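Local coordinates for Oxidored_FMN domain-containing protein ([Pseudomonas] geniculata N1, PDB 6L6J) that oxidises the amine 6-hydroxypseudooxynicotine and carries an FMN, a [4Fe-4S] cluster and a bound ADP, at residues 512-525 with 533-546. Sequence-based numbering, arbitrary orientation.
Sequences ILDGRLPEGGSVIV and MAAVVADRLARAGC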
loop_
_atom_site.group_PDB
_atom_site.type_symbol
_atom_site.label_atom_id
_atom_site.label_comp_id
_atom_site.label_asym_id
_atom_site.label_seq_id
_atom_site.Cartn_x
_atom_site.Cartn_y
_atom_site.Cartn_z
ATOM N N ILE A 512 12.422 8.968 22.620
ATOM C CA ILE A 512 12.729 9.582 21.291
ATOM C C ILE A 512 11.490 10.300 20.769
ATOM O O ILE A 512 11.650 11.364 20.163
ATOM C CB ILE A 512 13.246 8.547 20.277
ATOM C CG1 ILE A 512 14.333 7.660 20.885
ATOM C CG2 ILE A 512 13.720 9.241 19.008
ATOM C CD1 ILE A 512 15.392 8.406 21.674
ATOM N N LEU A 513 10.314 9.723 20.999
ATOM C CA LEU A 513 8.998 10.343 20.680
ATOM C C LEU A 513 8.828 11.638 21.495
ATOM O O LEU A 513 8.218 12.578 20.973
ATOM C CB LEU A 513 7.884 9.308 20.937
ATOM C CG LEU A 513 7.753 8.199 19.881
ATOM C CD1 LEU A 513 7.105 6.952 20.446
ATOM C CD2 LEU A 513 6.961 8.678 18.681
ATOM N N ASP A 514 9.390 11.706 22.707
ATOM C CA ASP A 514 9.300 12.897 23.600
ATOM C C ASP A 514 10.438 13.896 23.340
ATOM O O ASP A 514 10.440 14.934 24.010
ATOM C CB ASP A 514 9.332 12.504 25.073
ATOM C CG ASP A 514 8.074 11.813 25.528
ATOM O OD1 ASP A 514 7.044 11.971 24.846
ATOM O OD2 ASP A 514 8.150 11.100 26.545
ATOM N N GLY A 515 11.354 13.591 22.416
ATOM C CA GLY A 515 12.485 14.458 22.040
ATOM C C GLY A 515 13.544 14.533 23.131
ATOM O O GLY A 515 14.177 15.589 23.231
ATOM N N ARG A 516 13.715 13.463 23.913
ATOM C CA ARG A 516 14.718 13.353 25.003
ATOM C C ARG A 516 15.879 12.487 24.500
ATOM O O ARG A 516 15.887 11.274 24.769
ATOM C CB ARG A 516 14.074 12.783 26.272
ATOM C CG ARG A 516 13.193 13.773 27.025
ATOM C CD ARG A 516 12.976 13.361 28.475
ATOM N NE ARG A 516 12.499 11.981 28.540
ATOM C CZ ARG A 516 11.226 11.597 28.470
ATOM N NH1 ARG A 516 10.256 12.493 28.353
ATOM N NH2 ARG A 516 10.928 10.309 28.519
ATOM N N LEU A 517 16.820 13.106 23.785
ATOM C CA LEU A 517 17.847 12.408 22.973
ATOM C C LEU A 517 19.163 12.379 23.726
ATOM O O LEU A 517 19.440 13.296 24.494
ATOM C CB LEU A 517 18.027 13.142 21.647
ATOM C CG LEU A 517 17.039 12.774 20.554
ATOM C CD1 LEU A 517 15.603 13.013 21.000
ATOM C CD2 LEU A 517 17.351 13.571 19.299
ATOM N N PRO A 518 20.017 11.356 23.476
ATOM C CA PRO A 518 21.380 11.347 23.990
ATOM C C PRO A 518 22.113 12.487 23.275
ATOM O O PRO A 518 21.859 12.664 22.098
ATOM C CB PRO A 518 21.967 9.963 23.657
ATOM C CG PRO A 518 20.980 9.320 22.699
ATOM C CD PRO A 518 19.739 10.191 22.629
ATOM N N GLU A 519 22.942 13.233 24.012
ATOM C CA GLU A 519 23.543 14.525 23.574
ATOM C C GLU A 519 24.336 14.262 22.293
ATOM O O GLU A 519 24.131 14.968 21.289
ATOM C CB GLU A 519 24.451 15.123 24.656
ATOM C CG GLU A 519 24.290 16.629 24.819
ATOM C CD GLU A 519 23.197 17.029 25.800
ATOM O OE1 GLU A 519 23.287 16.611 26.985
ATOM O OE2 GLU A 519 22.253 17.745 25.384
ATOM N N GLY A 520 25.205 13.264 22.333
ATOM C CA GLY A 520 25.949 12.831 21.147
ATOM C C GLY A 520 26.442 11.417 21.329
ATOM O O GLY A 520 25.668 10.570 21.826
ATOM N N GLY A 521 27.684 11.176 20.922
ATOM C CA GLY A 521 28.371 9.885 21.070
ATOM C C GLY A 521 27.717 8.810 20.227
ATOM O O GLY A 521 26.960 9.152 19.281
ATOM N N SER A 522 28.033 7.552 20.552
ATOM C CA SER A 522 27.562 6.342 19.849
ATOM C C SER A 522 26.228 5.933 20.474
ATOM O O SER A 522 25.991 6.270 21.641
ATOM C CB SER A 522 28.585 5.257 19.930
ATOM O OG SER A 522 28.837 4.929 21.292
ATOM N N VAL A 523 25.367 5.271 19.704
ATOM C CA VAL A 523 24.079 4.712 20.204
ATOM C C VAL A 523 23.739 3.471 19.370
ATOM O O VAL A 523 23.873 3.510 18.111
ATOM C CB VAL A 523 22.953 5.762 20.207
ATOM C CG1 VAL A 523 22.879 6.514 18.894
ATOM C CG2 VAL A 523 21.605 5.152 20.535
ATOM N N ILE A 524 23.368 2.401 20.080
ATOM C CA ILE A 524 22.831 1.137 19.499
ATOM C C ILE A 524 21.304 1.176 19.570
ATOM O O ILE A 524 20.748 1.366 20.689
ATOM C CB ILE A 524 23.395 -0.103 20.212
ATOM C CG1 ILE A 524 24.813 -0.411 19.719
ATOM C CG2 ILE A 524 22.457 -1.282 20.026
ATOM C CD1 ILE A 524 25.531 -1.468 20.519
ATOM N N VAL A 525 20.660 1.019 18.416
ATOM C CA VAL A 525 19.180 0.832 18.319
ATOM C C VAL A 525 18.973 -0.641 18.039
ATOM O O VAL A 525 19.520 -1.112 17.038
ATOM C CB VAL A 525 18.523 1.716 17.242
ATOM C CG1 VAL A 525 17.014 1.645 17.300
ATOM C CG2 VAL A 525 18.974 3.159 17.365
ATOM N N MET A 533 9.635 1.596 13.437
ATOM C CA MET A 533 9.892 2.423 14.642
ATOM C C MET A 533 11.391 2.500 14.950
ATOM O O MET A 533 11.863 3.576 15.346
ATOM C CB MET A 533 9.173 1.892 15.874
ATOM C CG MET A 533 9.417 2.728 17.126
ATOM S SD MET A 533 9.144 4.519 16.904
ATOM C CE MET A 533 7.386 4.633 17.241
ATOM N N ALA A 534 12.126 1.419 14.774
ATOM C CA ALA A 534 13.569 1.394 15.093
ATOM C C ALA A 534 14.346 2.117 13.994
ATOM O O ALA A 534 15.311 2.823 14.352
ATOM C CB ALA A 534 14.057 -0.017 15.302
ATOM N N ALA A 535 13.977 1.937 12.720
ATOM C CA ALA A 535 14.684 2.582 11.587
ATOM C C ALA A 535 14.444 4.088 11.696
ATOM O O ALA A 535 15.360 4.886 11.371
ATOM C CB ALA A 535 14.235 2.053 10.243
ATOM N N VAL A 536 13.269 4.462 12.170
ATOM C CA VAL A 536 12.885 5.894 12.278
ATOM C C VAL A 536 13.687 6.533 13.421
ATOM O O VAL A 536 14.134 7.681 13.242
ATOM C CB VAL A 536 11.353 6.058 12.403
ATOM C CG1 VAL A 536 10.931 7.492 12.651
ATOM C CG2 VAL A 536 10.652 5.538 11.159
ATOM N N VAL A 537 13.889 5.836 14.542
ATOM C CA VAL A 537 14.611 6.438 15.704
ATOM C C VAL A 537 16.069 6.594 15.271
ATOM O O VAL A 537 16.618 7.676 15.467
ATOM C CB VAL A 537 14.442 5.687 17.042
ATOM C CG1 VAL A 537 12.988 5.550 17.442
ATOM C CG2 VAL A 537 15.088 4.343 17.051
ATOM N N ALA A 538 16.618 5.588 14.601
ATOM C CA ALA A 538 17.994 5.594 14.050
ATOM C C ALA A 538 18.196 6.883 13.255
ATOM O O ALA A 538 19.126 7.645 13.562
ATOM C CB ALA A 538 18.216 4.372 13.185
ATOM N N ASP A 539 17.301 7.130 12.295
ATOM C CA ASP A 539 17.325 8.317 11.406
ATOM C C ASP A 539 17.329 9.571 12.276
ATOM O O ASP A 539 18.222 10.396 12.105
ATOM C CB ASP A 539 16.147 8.315 10.438
ATOM C CG ASP A 539 16.420 9.100 9.170
ATOM O OD1 ASP A 539 16.888 10.249 9.278
ATOM O OD2 ASP A 539 16.213 8.537 8.086
ATOM N N ARG A 540 16.361 9.686 13.178
ATOM C CA ARG A 540 16.228 10.819 14.127
ATOM C C ARG A 540 17.564 11.049 14.830
ATOM O O ARG A 540 17.972 12.221 14.956
ATOM C CB ARG A 540 15.130 10.510 15.144
ATOM C CG ARG A 540 14.917 11.586 16.191
ATOM C CD ARG A 540 14.158 12.754 15.610
ATOM N NE ARG A 540 13.877 13.732 16.654
ATOM C CZ ARG A 540 14.621 14.813 16.921
ATOM N NH1 ARG A 540 15.710 15.088 16.202
ATOM N NH2 ARG A 540 14.240 15.619 17.910
ATOM N N LEU A 541 18.214 9.965 15.264
ATOM C CA LEU A 541 19.420 9.999 16.122
ATOM C C LEU A 541 20.651 10.366 15.298
ATOM O O LEU A 541 21.506 11.136 15.804
ATOM C CB LEU A 541 19.621 8.632 16.764
ATOM C CG LEU A 541 18.675 8.269 17.903
ATOM C CD1 LEU A 541 18.766 6.778 18.178
ATOM C CD2 LEU A 541 18.995 9.062 19.166
ATOM N N ALA A 542 20.791 9.811 14.096
ATOM C CA ALA A 542 21.935 10.149 13.218
ATOM C C ALA A 542 21.858 11.663 12.912
ATOM O O ALA A 542 22.898 12.371 13.044
ATOM C CB ALA A 542 21.943 9.281 11.976
ATOM N N ARG A 543 20.656 12.160 12.628
ATOM C CA ARG A 543 20.395 13.585 12.296
ATOM C C ARG A 543 20.613 14.506 13.498
ATOM O O ARG A 543 20.630 15.691 13.282
ATOM C CB ARG A 543 18.943 13.796 11.850
ATOM C CG ARG A 543 18.612 13.202 10.497
ATOM C CD ARG A 543 17.229 13.666 10.121
ATOM N NE ARG A 543 16.577 12.788 9.160
ATOM C CZ ARG A 543 15.512 13.118 8.445
ATOM N NH1 ARG A 543 14.979 14.322 8.589
ATOM N NH2 ARG A 543 14.998 12.241 7.597
ATOM N N ALA A 544 20.638 13.983 14.720
ATOM C CA ALA A 544 20.943 14.774 15.935
ATOM C C ALA A 544 22.465 14.878 16.122
ATOM O O ALA A 544 22.891 15.698 16.962
ATOM C CB ALA A 544 20.271 14.165 17.134
ATOM N N GLY A 545 23.245 14.089 15.366
ATOM C CA GLY A 545 24.715 14.055 15.412
ATOM C C GLY A 545 25.260 12.827 16.126
ATOM O O GLY A 545 26.508 12.725 16.240
ATOM N N CYS A 546 24.402 11.911 16.600
ATOM C CA CYS A 546 24.851 10.603 17.167
ATOM C C CYS A 546 25.367 9.702 16.039
ATOM O O CYS A 546 24.799 9.743 14.947
ATOM C CB CYS A 546 23.756 9.844 17.903
ATOM S SG CYS A 546 22.863 10.832 19.121
#
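Over one face of the Arg540 guanidinium sits the methyl CD2 of Leu517, 3.7 Å above the plane and shifted toward its rim. The same CD2 also meets Ala544 CB at 3.7 Å, so one leucine branch touches both Arg540 and Ala544, four residues apart in sequence. Arg540 reaches it with CG anti to the backbone N (chi1 179°) and a bend at chi2, and on the way the side chains of Arg540 and Ile512 slide past each other in opposite directions, Arg540 CG against Ile512 CG2. Deeper in, Leu541 splits its two methyls: the side chain crosses Pro518 at about a right angle, with CD2 3.7 Å from Pro518 CD, while CD1 rests against both Val523 and Val525, 3.7 Å from Val525 CG2. This is the first half of a beta-alpha-beta crossover in the second alpha/beta domain: strand 522-525 and helix 533-542 run antiparallel at 170°, axes 9.2 Å apart, and strand 547-552 then returns parallel beside the first strand. Nearer the start of the helix, Val525 CG1 meets Val537 CG2 and Ala534 CB. With an alanine here, both branches are gone, and a gap would probably open between the strand and Val537 and Leu541. Where the chain leaves the helix through a Schellman motif at Gly545, Cys546 packs CB on Val523 CG1 at 3.6 Å, and its CA makes a CA-H...O contact with Gly521 O at 3.3 Å. At the other end, Leu513 CD1 meets Met533 CE, on the side facing helix 426-430.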